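Local atomic coordinates of actinorhodin polyketide putative beta-ketoacyl synthase 2 (Streptomyces coelicolor A3, PDB entry 1TQY), a protein that acts as the chain length factor of actinorhodin biosynthesis, pairing with a ketosynthase subunit and probably influencing how long the polyketide chain grows. Residues B[302-307]-B[314-319]; B[310-315]-B[395-400]; B[224-229]-B[373-378]. One frame throughout, in Å; residues are numbered along the deposited sequence.

Interaction 1: residues B[302-307]-B[314-319]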
ATOM      1  N   VAL B 302      18.628  15.190  14.399  1.00 23.77           N
ATOM      2  CA  VAL B 302      18.305  14.227  13.365  1.00 23.43           C
ATOM      3  C   VAL B 302      18.049  12.837  13.936  1.00 24.08           C
ATOM      4  O   VAL B 302      18.933  12.232  14.558  1.00 26.42           O
ATOM      5  CB  VAL B 302      19.448  14.127  12.344  1.00 22.38           C
ATOM      6  CG1 VAL B 302      19.130  13.077  11.305  1.00 19.24           C
ATOM      7  CG2 VAL B 302      19.679  15.484  11.701  1.00 19.88           C
ATOM      8  N   PHE B 303      16.823  12.354  13.762  1.00 23.58           N
ATOM      9  CA  PHE B 303      16.464  11.014  14.202  1.00 22.28           C
ATOM     10  C   PHE B 303      16.770  10.122  13.017  1.00 21.41           C
ATOM     11  O   PHE B 303      15.965   9.984  12.102  1.00 19.85           O
ATOM     12  CB  PHE B 303      14.982  10.937  14.558  1.00 22.42           C
ATOM     13  CG  PHE B 303      14.682  11.437  15.927  1.00 22.26           C
ATOM     14  CD1 PHE B 303      14.799  12.786  16.222  1.00 21.08           C
ATOM     15  CD2 PHE B 303      14.331  10.550  16.939  1.00 22.33           C
ATOM     16  CE1 PHE B 303      14.577  13.251  17.514  1.00 22.16           C
ATOM     17  CE2 PHE B 303      14.109  11.002  18.237  1.00 22.73           C
ATOM     18  CZ  PHE B 303      14.231  12.355  18.527  1.00 20.59           C
ATOM     19  N   ALA B 304      17.959   9.532  13.044  1.00 22.09           N
ATOM     20  CA  ALA B 304      18.458   8.672  11.975  1.00 23.26           C
ATOM     21  C   ALA B 304      17.730   7.344  11.825  1.00 23.58           C
ATOM     22  O   ALA B 304      17.171   6.815  12.786  1.00 23.33           O
ATOM     23  CB  ALA B 304      19.948   8.419  12.199  1.00 22.32           C
ATOM     24  N   ASP B 305      17.753   6.803  10.612  1.00 23.32           N
ATOM     25  CA  ASP B 305      17.109   5.530  10.349  1.00 24.20           C
ATOM     26  C   ASP B 305      17.740   4.460  11.258  1.00 24.14           C
ATOM     27  O   ASP B 305      17.040   3.592  11.782  1.00 25.83           O
ATOM     28  CB  ASP B 305      17.264   5.173   8.861  1.00 25.63           C
ATOM     29  CG  ASP B 305      16.747   3.783   8.527  1.00 27.19           C
ATOM     30  OD1 ASP B 305      15.523   3.535   8.645  1.00 26.29           O
ATOM     31  OD2 ASP B 305      17.579   2.945   8.137  1.00 28.96           O
ATOM     32  N   GLY B 306      19.055   4.537  11.462  1.00 23.59           N
ATOM     33  CA  GLY B 306      19.733   3.586  12.333  1.00 22.16           C
ATOM     34  C   GLY B 306      19.616   2.142  11.902  1.00 23.39           C
ATOM     35  O   GLY B 306      19.052   1.308  12.620  1.00 23.70           O
ATOM     36  N   ALA B 307      20.170   1.834  10.736  1.00 22.70           N
ATOM     37  CA  ALA B 307      20.104   0.481  10.184  1.00 23.75           C
ATOM     38  C   ALA B 307      20.726  -0.617  11.047  1.00 24.74           C
ATOM     39  O   ALA B 307      20.244  -1.751  11.049  1.00 25.99           O
ATOM     40  CB  ALA B 307      20.739   0.465   8.801  1.00 23.33           C
ATOM     41  N   ALA B 314      27.089   3.468   7.549  1.00 23.61           N
ATOM     42  CA  ALA B 314      28.073   4.302   6.882  1.00 24.14           C
ATOM     43  C   ALA B 314      27.407   5.136   5.803  1.00 24.02           C
ATOM     44  O   ALA B 314      27.710   6.325   5.657  1.00 26.31           O
ATOM     45  CB  ALA B 314      29.172   3.435   6.284  1.00 24.52           C
ATOM     46  N   ALA B 315      26.504   4.526   5.039  1.00 22.02           N
ATOM     47  CA  ALA B 315      25.804   5.275   3.995  1.00 23.97           C
ATOM     48  C   ALA B 315      24.995   6.406   4.625  1.00 23.67           C
ATOM     49  O   ALA B 315      25.053   7.547   4.175  1.00 22.70           O
ATOM     50  CB  ALA B 315      24.868   4.353   3.195  1.00 22.76           C
ATOM     51  N   GLU B 316      24.234   6.085   5.668  1.00 22.80           N
ATOM     52  CA  GLU B 316      23.427   7.103   6.330  1.00 23.97           C
ATOM     53  C   GLU B 316      24.233   8.224   6.978  1.00 23.33           C
ATOM     54  O   GLU B 316      23.861   9.395   6.880  1.00 20.97           O
ATOM     55  CB  GLU B 316      22.515   6.481   7.385  1.00 25.72           C
ATOM     56  CG  GLU B 316      21.764   7.541   8.183  1.00 27.96           C
ATOM     57  CD  GLU B 316      20.598   6.990   8.971  1.00 31.60           C
ATOM     58  OE1 GLU B 316      20.777   5.968   9.668  1.00 33.51           O
ATOM     59  OE2 GLU B 316      19.505   7.592   8.889  1.00 33.33           O
ATOM     60  N   ALA B 317      25.319   7.865   7.662  1.00 24.04           N
ATOM     61  CA  ALA B 317      26.165   8.854   8.325  1.00 24.04           C
ATOM     62  C   ALA B 317      26.756   9.793   7.282  1.00 24.83           C
ATOM     63  O   ALA B 317      26.951  10.981   7.526  1.00 24.17           O
ATOM     64  CB  ALA B 317      27.279   8.155   9.079  1.00 24.27           C
ATOM     65  N   ARG B 318      27.025   9.238   6.107  1.00 25.58           N
ATOM     66  CA  ARG B 318      27.597  10.002   5.016  1.00 27.29           C
ATOM     67  C   ARG B 318      26.560  10.987   4.454  1.00 26.00           C
ATOM     68  O   ARG B 318      26.887  12.143   4.181  1.00 25.51           O
ATOM     69  CB  ARG B 318      28.110   9.026   3.952  1.00 30.33           C
ATOM     70  CG  ARG B 318      29.088   9.590   2.948  1.00 34.97           C
ATOM     71  CD  ARG B 318      29.997   8.478   2.419  1.00 36.57           C
ATOM     72  NE  ARG B 318      29.252   7.339   1.891  1.00 38.79           N
ATOM     73  CZ  ARG B 318      29.445   6.070   2.252  1.00 39.20           C
ATOM     74  NH1 ARG B 318      30.363   5.759   3.153  1.00 39.35           N
ATOM     75  NH2 ARG B 318      28.717   5.103   1.705  1.00 39.32           N
ATOM     76  N   ALA B 319      25.305  10.560   4.311  1.00 23.91           N
ATOM     77  CA  ALA B 319      24.288  11.468   3.792  1.00 22.15           C
ATOM     78  C   ALA B 319      24.033  12.586   4.791  1.00 22.40           C
ATOM     79  O   ALA B 319      23.926  13.758   4.415  1.00 23.85           O
ATOM     80  CB  ALA B 319      22.986  10.717   3.489  1.00 22.26           C
TER
HETATM   81  O   HOH W   1      21.758   3.487   9.413  1.00 32.05           O
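Glu-316 reaches from its helix to the loop 304-307 and hands one carboxylate oxygen to each of two successive backbone N-H groups, a compact case of an acidic side chain holding the loop that follows a strand. Glu-316 OE2 accepts from Asp-305 N at 2.6 Å, and Glu-316 OE1 from Gly-306 N at 2.9 Å. Both oxygens use their syn lone pairs, so the two donors enter the mouth of the carboxylate and fix its rotation. The reach comes from an extended chain: CG lies anti to the backbone N (chi1 174°) and the next bond stays nearly straight. Packing is tight on the strand side of this grip. The methyl of Ala-304 lies 3.4 Å from Glu-316 OE2, and CB of Asp-305 is 3.3 Å from the same oxygen. Towards Ala-307 the fit relaxes. Ala-307 N is too far from the carboxylate for a direct bond, and a water bridges the gap, accepting from this N at 2.6 Å and lying 2.7 Å from Glu-316 OE1, placed to donate to it. Gly-306 carries the chain through this bend with a positive phi of 60°. The carboxylate of Asp-305 turns to other partners, chiefly a salt bridge to Arg-340, which would be expected to ease the proximity of two acids. In the fold, the contact ties strand 301-303 to helix 310-324 within a beta-alpha-beta unit completed by strand 330-332. Phe-226 packs on Glu-316 from a loop, while Leu-395 of strand 391-398 touches the same side chain.

Interaction 2: residues B[310-315]-B[395-400]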
ATOM      1  N   PRO B 310      26.472  -2.261   9.354  1.00 24.47           N
ATOM      2  CA  PRO B 310      27.636  -1.426   9.026  1.00 24.54           C
ATOM      3  C   PRO B 310      27.573  -0.624   7.728  1.00 23.93           C
ATOM      4  O   PRO B 310      27.651   0.605   7.745  1.00 24.03           O
ATOM      5  CB  PRO B 310      28.784  -2.424   9.030  1.00 25.13           C
ATOM      6  CG  PRO B 310      28.352  -3.414  10.065  1.00 25.04           C
ATOM      7  CD  PRO B 310      26.895  -3.620   9.727  1.00 23.75           C
ATOM      8  N   GLU B 311      27.443  -1.326   6.609  1.00 25.56           N
ATOM      9  CA  GLU B 311      27.392  -0.698   5.302  1.00 26.16           C
ATOM     10  C   GLU B 311      26.272   0.335   5.193  1.00 24.43           C
ATOM     11  O   GLU B 311      26.426   1.356   4.520  1.00 22.71           O
ATOM     12  CB  GLU B 311      27.230  -1.780   4.232  1.00 30.67           C
ATOM     13  CG  GLU B 311      27.264  -1.260   2.810  1.00 40.83           C
ATOM     14  CD  GLU B 311      27.017  -2.347   1.759  1.00 46.42           C
ATOM     15  OE1 GLU B 311      27.163  -2.046   0.548  1.00 49.49           O
ATOM     16  OE2 GLU B 311      26.674  -3.490   2.145  1.00 48.38           O
ATOM     17  N   LEU B 312      25.152   0.081   5.867  1.00 23.64           N
ATOM     18  CA  LEU B 312      24.018   0.996   5.822  1.00 23.94           C
ATOM     19  C   LEU B 312      24.190   2.165   6.779  1.00 24.12           C
ATOM     20  O   LEU B 312      23.688   3.253   6.523  1.00 24.60           O
ATOM     21  CB  LEU B 312      22.723   0.247   6.156  1.00 25.01           C
ATOM     22  CG  LEU B 312      22.303  -0.844   5.168  1.00 28.16           C
ATOM     23  CD1 LEU B 312      21.035  -1.532   5.656  1.00 29.89           C
ATOM     24  CD2 LEU B 312      22.064  -0.216   3.800  1.00 28.15           C
ATOM     25  N   ASP B 313      24.881   1.934   7.892  1.00 23.71           N
ATOM     26  CA  ASP B 313      25.115   3.002   8.863  1.00 24.80           C
ATOM     27  C   ASP B 313      26.064   3.998   8.207  1.00 24.12           C
ATOM     28  O   ASP B 313      25.865   5.213   8.277  1.00 24.04           O
ATOM     29  CB  ASP B 313      25.750   2.460  10.156  1.00 23.81           C
ATOM     30  CG  ASP B 313      24.788   1.611  10.984  1.00 24.95           C
ATOM     31  OD1 ASP B 313      23.565   1.873  10.950  1.00 24.79           O
ATOM     32  OD2 ASP B 313      25.262   0.693  11.690  1.00 24.33           O
ATOM     33  N   ALA B 314      27.089   3.468   7.549  1.00 23.61           N
ATOM     34  CA  ALA B 314      28.073   4.302   6.882  1.00 24.14           C
ATOM     35  C   ALA B 314      27.407   5.136   5.803  1.00 24.02           C
ATOM     36  O   ALA B 314      27.710   6.325   5.657  1.00 26.31           O
ATOM     37  CB  ALA B 314      29.172   3.435   6.284  1.00 24.52           C
ATOM     38  N   ALA B 315      26.504   4.526   5.039  1.00 22.02           N
ATOM     39  CA  ALA B 315      25.804   5.275   3.995  1.00 23.97           C
ATOM     40  C   ALA B 315      24.995   6.406   4.625  1.00 23.67           C
ATOM     41  O   ALA B 315      25.053   7.547   4.175  1.00 22.70           O
ATOM     42  CB  ALA B 315      24.868   4.353   3.195  1.00 22.76           C
ATOM     43  N   LEU B 395      14.341  10.337   9.679  1.00 21.28           N
ATOM     44  CA  LEU B 395      14.723   9.573   8.491  1.00 21.20           C
ATOM     45  C   LEU B 395      14.326   8.105   8.574  1.00 21.99           C
ATOM     46  O   LEU B 395      14.356   7.507   9.647  1.00 21.52           O
ATOM     47  CB  LEU B 395      16.238   9.644   8.319  1.00 19.94           C
ATOM     48  CG  LEU B 395      16.812  11.053   8.223  1.00 20.86           C
ATOM     49  CD1 LEU B 395      18.315  10.995   8.039  1.00 18.65           C
ATOM     50  CD2 LEU B 395      16.148  11.764   7.058  1.00 18.88           C
ATOM     51  N   ALA B 396      13.984   7.514   7.438  1.00 21.49           N
ATOM     52  CA  ALA B 396      13.630   6.102   7.428  1.00 22.23           C
ATOM     53  C   ALA B 396      13.979   5.530   6.073  1.00 22.42           C
ATOM     54  O   ALA B 396      13.827   6.204   5.064  1.00 22.70           O
ATOM     55  CB  ALA B 396      12.137   5.919   7.691  1.00 22.17           C
ATOM     56  N   ARG B 397      14.491   4.305   6.039  1.00 22.48           N
ATOM     57  CA  ARG B 397      14.787   3.699   4.750  1.00 23.03           C
ATOM     58  C   ARG B 397      14.105   2.364   4.697  1.00 22.21           C
ATOM     59  O   ARG B 397      13.852   1.742   5.722  1.00 19.72           O
ATOM     60  CB  ARG B 397      16.281   3.477   4.540  1.00 22.76           C
ATOM     61  CG  ARG B 397      17.110   4.720   4.649  1.00 25.52           C
ATOM     62  CD  ARG B 397      18.202   4.491   5.665  1.00 28.64           C
ATOM     63  NE  ARG B 397      19.449   4.155   5.015  1.00 28.62           N
ATOM     64  CZ  ARG B 397      20.557   3.769   5.639  1.00 27.29           C
ATOM     65  NH1 ARG B 397      20.606   3.646   6.963  1.00 22.48           N
ATOM     66  NH2 ARG B 397      21.631   3.531   4.912  1.00 23.44           N
ATOM     67  N   GLY B 398      13.800   1.932   3.486  1.00 22.25           N
ATOM     68  CA  GLY B 398      13.166   0.646   3.318  1.00 22.67           C
ATOM     69  C   GLY B 398      14.055  -0.203   2.442  1.00 24.47           C
ATOM     70  O   GLY B 398      14.713   0.301   1.533  1.00 24.51           O
ATOM     71  N   ARG B 399      14.079  -1.497   2.731  1.00 23.81           N
ATOM     72  CA  ARG B 399      14.865  -2.453   1.976  1.00 22.63           C
ATOM     73  C   ARG B 399      14.641  -2.282   0.473  1.00 22.90           C
ATOM     74  O   ARG B 399      13.508  -2.100   0.025  1.00 22.35           O
ATOM     75  CB  ARG B 399      14.470  -3.863   2.404  1.00 23.66           C
ATOM     76  CG  ARG B 399      15.103  -4.978   1.605  1.00 23.45           C
ATOM     77  CD  ARG B 399      14.499  -6.288   2.042  1.00 24.76           C
ATOM     78  NE  ARG B 399      15.066  -7.432   1.341  1.00 24.89           N
ATOM     79  CZ  ARG B 399      16.198  -8.034   1.679  1.00 23.48           C
ATOM     80  NH1 ARG B 399      16.898  -7.604   2.716  1.00 20.58           N
ATOM     81  NH2 ARG B 399      16.618  -9.076   0.980  1.00 25.90           N
ATOM     82  N   TRP B 400      15.734  -2.361  -0.285  1.00 21.90           N
ATOM     83  CA  TRP B 400      15.759  -2.217  -1.744  1.00 21.01           C
ATOM     84  C   TRP B 400      15.918  -0.771  -2.212  1.00 20.72           C
ATOM     85  O   TRP B 400      15.842  -0.498  -3.409  1.00 19.08           O
ATOM     86  CB  TRP B 400      14.529  -2.866  -2.407  1.00 21.11           C
ATOM     87  CG  TRP B 400      14.571  -4.355  -2.328  1.00 21.43           C
ATOM     88  CD1 TRP B 400      13.598  -5.176  -1.834  1.00 21.75           C
ATOM     89  CD2 TRP B 400      15.681  -5.203  -2.663  1.00 22.18           C
ATOM     90  NE1 TRP B 400      14.039  -6.480  -1.831  1.00 23.94           N
ATOM     91  CE2 TRP B 400      15.313  -6.527  -2.332  1.00 23.33           C
ATOM     92  CE3 TRP B 400      16.956  -4.973  -3.205  1.00 21.88           C
ATOM     93  CZ2 TRP B 400      16.168  -7.619  -2.523  1.00 23.49           C
ATOM     94  CZ3 TRP B 400      17.813  -6.063  -3.400  1.00 23.39           C
ATOM     95  CH2 TRP B 400      17.413  -7.368  -3.055  1.00 23.16           C
TER
HETATM   96  O   HOH W   1      21.758   3.487   9.413  1.00 32.05           O
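Arg-397 points its guanidinium at the backbone carbonyl of Leu-312, meeting it edge-on. This illustrates how a long cationic side chain can span strand and helix backbones that stay well apart. NH2 gives the stronger bond, 2.6 Å to Leu-312 O with an N-H...O angle of 156°, while NH1 of Arg-397 adds a weak one to this oxygen at 3.1 Å. The acceptor lies close to the guanidinium plane, between the two terminal nitrogens. NH2 stands well to one side of the C=O direction and is tilted 19° from the carbonyl plane. Bends at chi2 (126°) and chi3 carry the group to this position. Aliphatic groups lie beside Arg-397 NH2: Leu-312 CB approaches it to 3.7 Å and the CD2 branch of Leu-312 to 3.9 Å, the two side chains running obliquely past each other. The methyl of Ala-315, one helical turn further on, comes within 3.8 Å of Arg-397 NH2. The water that also meets Ala-307 N accepts weakly from Arg-397 NH1 at 2.7 Å and lies 2.9 Å from Asp-313 OD1, one of several acceptors competing for its protons. The contact joins the first turns of helix 310-324 to the end of strand 391-398, which lies between strands 301-303 and 402-410. Just beyond this strand, Arg-399 and Trp-400 meet acidic and aromatic side chains of the partner subunit.

Interaction 3: residues B[224-229]-B[373-378]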
ATOM      1  N   LEU B 224      22.998  -2.262  17.545  1.00 25.49           N
ATOM      2  CA  LEU B 224      23.907  -1.152  17.774  1.00 25.99           C
ATOM      3  C   LEU B 224      24.173  -0.284  16.550  1.00 24.99           C
ATOM      4  O   LEU B 224      25.270  -0.289  16.001  1.00 25.05           O
ATOM      5  CB  LEU B 224      25.225  -1.724  18.315  1.00 27.48           C
ATOM      6  CG  LEU B 224      25.089  -2.631  19.548  1.00 28.05           C
ATOM      7  CD1 LEU B 224      26.433  -3.278  19.873  1.00 28.42           C
ATOM      8  CD2 LEU B 224      24.591  -1.814  20.726  1.00 28.18           C
ATOM      9  N   PRO B 225      23.169   0.483  16.107  1.00 25.12           N
ATOM     10  CA  PRO B 225      23.394   1.333  14.933  1.00 25.35           C
ATOM     11  C   PRO B 225      24.492   2.382  15.152  1.00 24.26           C
ATOM     12  O   PRO B 225      24.507   3.078  16.166  1.00 22.58           O
ATOM     13  CB  PRO B 225      22.017   1.963  14.693  1.00 25.15           C
ATOM     14  CG  PRO B 225      21.436   2.043  16.075  1.00 27.19           C
ATOM     15  CD  PRO B 225      21.811   0.678  16.645  1.00 23.57           C
ATOM     16  N   PHE B 226      25.409   2.465  14.193  1.00 24.21           N
ATOM     17  CA  PHE B 226      26.527   3.408  14.223  1.00 25.48           C
ATOM     18  C   PHE B 226      27.667   3.006  15.165  1.00 26.06           C
ATOM     19  O   PHE B 226      28.650   3.732  15.296  1.00 26.07           O
ATOM     20  CB  PHE B 226      26.040   4.831  14.557  1.00 24.49           C
ATOM     21  CG  PHE B 226      25.078   5.401  13.540  1.00 24.83           C
ATOM     22  CD1 PHE B 226      23.802   5.801  13.915  1.00 25.38           C
ATOM     23  CD2 PHE B 226      25.436   5.496  12.197  1.00 23.45           C
ATOM     24  CE1 PHE B 226      22.897   6.297  12.972  1.00 25.46           C
ATOM     25  CE2 PHE B 226      24.541   5.989  11.246  1.00 25.02           C
ATOM     26  CZ  PHE B 226      23.270   6.383  11.632  1.00 24.79           C
ATOM     27  N   ASP B 227      27.540   1.851  15.815  1.00 27.13           N
ATOM     28  CA  ASP B 227      28.596   1.362  16.705  1.00 27.81           C
ATOM     29  C   ASP B 227      29.544   0.489  15.890  1.00 28.34           C
ATOM     30  O   ASP B 227      29.111  -0.208  14.962  1.00 26.76           O
ATOM     31  CB  ASP B 227      28.000   0.524  17.834  1.00 26.44           C
ATOM     32  CG  ASP B 227      29.022   0.153  18.884  1.00 24.58           C
ATOM     33  OD1 ASP B 227      29.033   0.778  19.969  1.00 24.36           O
ATOM     34  OD2 ASP B 227      29.827  -0.762  18.624  1.00 27.46           O
ATOM     35  N   GLU B 228      30.828   0.498  16.233  1.00 30.79           N
ATOM     36  CA  GLU B 228      31.779  -0.318  15.481  1.00 33.33           C
ATOM     37  C   GLU B 228      31.451  -1.800  15.574  1.00 32.31           C
ATOM     38  O   GLU B 228      31.881  -2.581  14.732  1.00 31.62           O
ATOM     39  CB  GLU B 228      33.210  -0.060  15.955  1.00 36.81           C
ATOM     40  CG  GLU B 228      33.464  -0.378  17.401  1.00 42.18           C
ATOM     41  CD  GLU B 228      34.940  -0.276  17.739  1.00 46.77           C
ATOM     42  OE1 GLU B 228      35.557   0.757  17.387  1.00 47.96           O
ATOM     43  OE2 GLU B 228      35.472  -1.227  18.355  1.00 48.87           O
ATOM     44  N   ARG B 229      30.680  -2.190  16.585  1.00 31.94           N
ATOM     45  CA  ARG B 229      30.299  -3.593  16.732  1.00 32.99           C
ATOM     46  C   ARG B 229      28.938  -3.920  16.074  1.00 31.32           C
ATOM     47  O   ARG B 229      28.411  -5.015  16.252  1.00 30.73           O
ATOM     48  CB  ARG B 229      30.258  -3.992  18.216  1.00 36.33           C
ATOM     49  CG  ARG B 229      31.608  -3.946  18.949  1.00 42.73           C
ATOM     50  CD  ARG B 229      32.642  -4.897  18.335  1.00 47.73           C
ATOM     51  NE  ARG B 229      33.925  -4.856  19.041  1.00 55.43           N
ATOM     52  CZ  ARG B 229      34.122  -5.306  20.279  1.00 58.29           C
ATOM     53  NH1 ARG B 229      33.115  -5.839  20.957  1.00 59.15           N
ATOM     54  NH2 ARG B 229      35.327  -5.223  20.841  1.00 59.62           N
ATOM     55  N   ARG B 373      35.127   6.941  13.973  1.00 28.85           N
ATOM     56  CA  ARG B 373      35.422   8.300  13.515  1.00 28.66           C
ATOM     57  C   ARG B 373      34.960   8.442  12.066  1.00 27.57           C
ATOM     58  O   ARG B 373      34.567   9.524  11.618  1.00 27.62           O
ATOM     59  CB  ARG B 373      36.937   8.557  13.638  1.00 30.03           C
ATOM     60  CG  ARG B 373      37.476   9.787  12.890  1.00 34.97           C
ATOM     61  CD  ARG B 373      36.807  11.075  13.340  1.00 36.46           C
ATOM     62  NE  ARG B 373      37.239  12.246  12.570  1.00 39.93           N
ATOM     63  CZ  ARG B 373      38.418  12.849  12.703  1.00 41.03           C
ATOM     64  NH1 ARG B 373      39.302  12.392  13.584  1.00 42.12           N
ATOM     65  NH2 ARG B 373      38.713  13.915  11.967  1.00 40.83           N
ATOM     66  N   GLU B 374      35.004   7.328  11.342  1.00 27.27           N
ATOM     67  CA  GLU B 374      34.599   7.280   9.940  1.00 28.15           C
ATOM     68  C   GLU B 374      33.209   7.889   9.731  1.00 27.37           C
ATOM     69  O   GLU B 374      33.001   8.678   8.810  1.00 27.16           O
ATOM     70  CB  GLU B 374      34.611   5.819   9.456  1.00 31.03           C
ATOM     71  CG  GLU B 374      34.203   5.606   7.997  1.00 35.42           C
ATOM     72  CD  GLU B 374      33.809   4.157   7.696  1.00 39.18           C
ATOM     73  OE1 GLU B 374      34.479   3.229   8.206  1.00 40.88           O
ATOM     74  OE2 GLU B 374      32.832   3.947   6.936  1.00 40.64           O
ATOM     75  N   TYR B 375      32.257   7.532  10.590  1.00 25.97           N
ATOM     76  CA  TYR B 375      30.889   8.048  10.450  1.00 25.62           C
ATOM     77  C   TYR B 375      30.758   9.556  10.629  1.00 25.81           C
ATOM     78  O   TYR B 375      29.814  10.178  10.123  1.00 24.49           O
ATOM     79  CB  TYR B 375      29.944   7.329  11.425  1.00 25.28           C
ATOM     80  CG  TYR B 375      29.897   5.826  11.231  1.00 27.24           C
ATOM     81  CD1 TYR B 375      30.340   5.245  10.039  1.00 27.15           C
ATOM     82  CD2 TYR B 375      29.372   4.989  12.213  1.00 27.22           C
ATOM     83  CE1 TYR B 375      30.260   3.873   9.830  1.00 28.30           C
ATOM     84  CE2 TYR B 375      29.285   3.611  12.007  1.00 27.36           C
ATOM     85  CZ  TYR B 375      29.733   3.068  10.807  1.00 27.27           C
ATOM     86  OH  TYR B 375      29.627   1.714  10.582  1.00 29.74           O
ATOM     87  N   GLY B 376      31.697  10.137  11.367  1.00 26.18           N
ATOM     88  CA  GLY B 376      31.675  11.571  11.598  1.00 25.67           C
ATOM     89  C   GLY B 376      30.331  12.101  12.066  1.00 26.27           C
ATOM     90  O   GLY B 376      29.793  13.025  11.471  1.00 26.24           O
ATOM     91  N   ILE B 377      29.774  11.528  13.128  1.00 26.00           N
ATOM     92  CA  ILE B 377      28.489  12.008  13.610  1.00 27.22           C
ATOM     93  C   ILE B 377      28.519  12.324  15.096  1.00 27.90           C
ATOM     94  O   ILE B 377      29.319  11.765  15.846  1.00 27.92           O
ATOM     95  CB  ILE B 377      27.363  10.987  13.364  1.00 27.57           C
ATOM     96  CG1 ILE B 377      27.667   9.685  14.101  1.00 27.54           C
ATOM     97  CG2 ILE B 377      27.210  10.736  11.869  1.00 29.23           C
ATOM     98  CD1 ILE B 377      26.543   8.667  14.008  1.00 30.12           C
ATOM     99  N   ASP B 378      27.657  13.241  15.519  1.00 27.85           N
ATOM    100  CA  ASP B 378      27.558  13.601  16.927  1.00 27.56           C
ATOM    101  C   ASP B 378      26.366  12.821  17.491  1.00 27.13           C
ATOM    102  O   ASP B 378      25.248  13.327  17.496  1.00 27.04           O
ATOM    103  CB  ASP B 378      27.331  15.114  17.062  1.00 27.22           C
ATOM    104  CG  ASP B 378      27.115  15.553  18.508  1.00 28.50           C
ATOM    105  OD1 ASP B 378      27.470  14.793  19.434  1.00 27.68           O
ATOM    106  OD2 ASP B 378      26.602  16.669  18.721  1.00 30.09           O
TER
HETATM  107  O   HOH W   2      27.890   0.780  12.475  1.00 25.82           O
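Phe-226 offers its ring face to Ile-377 and its ring edge to Tyr-375, a worked example of one aromatic side chain joining two loops distant in sequence. The CH-pi contact is made by the terminal methyl of Ile-377: CD1 sits 3.9 Å from the centroid of the Phe-226 ring, 23° off the normal and closest to CG. Ile-377 places CG1 between its backbone N and carbonyl carbon (chi1 61°), and the chain then runs straight out to that methyl. In apolar contact, Tyr-375, from the short 3-10 segment 373-375, brings CD2 to the edge of the Phe-226 ring, 4.0 Å from Phe-226 CD2, while that carbon itself stands above the tyrosine plane, near its rim. Phe-226 O faces the rim of the tyrosine ring, 3.4 Å from Tyr-375 CE2, and this buried carbonyl has no hydrogen-bonding partner in the model. A water links the loops instead, accepting from Tyr-375 OH at 2.7 Å and donating to Asp-227 O at 2.9 Å. Asp-227 OD1 bonds outside the pair, to Arg-221 and to the backbone at Thr-369 and Ser-370. Two local motifs shape the 224-229 loop: a type II beta turn from Leu-224 to Asp-227, with Phe-226 at the third position with positive phi, and an Asx turn in which Asp-227 OD2 accepts from Arg-229 N at 2.6 Å.

How the interactions relate
The three contacts gather round helix 310-324 on one side of the chain. Interactions 1 and 2 lie about 7 Å apart between centres, interactions 1 and 3 about 9 Å, and interactions 2 and 3 about 13 Å. Interactions 1 and 2 share Ala-314, Ala-315 and a water, and reach the neighbouring strands 301-303 and 391-398, where Asp-305 and Arg-397 form a salt bridge. Interaction 3 joins loops beside the same helix: Asp-313 OD2 accepts a probable hydrogen bond from Phe-226 N. Along the chain, interaction 1 nests inside interaction 3, whereas interactions 2 and 3 alternate. Sequence-distant parts of the ketosynthase-type fold thus meet round one helix.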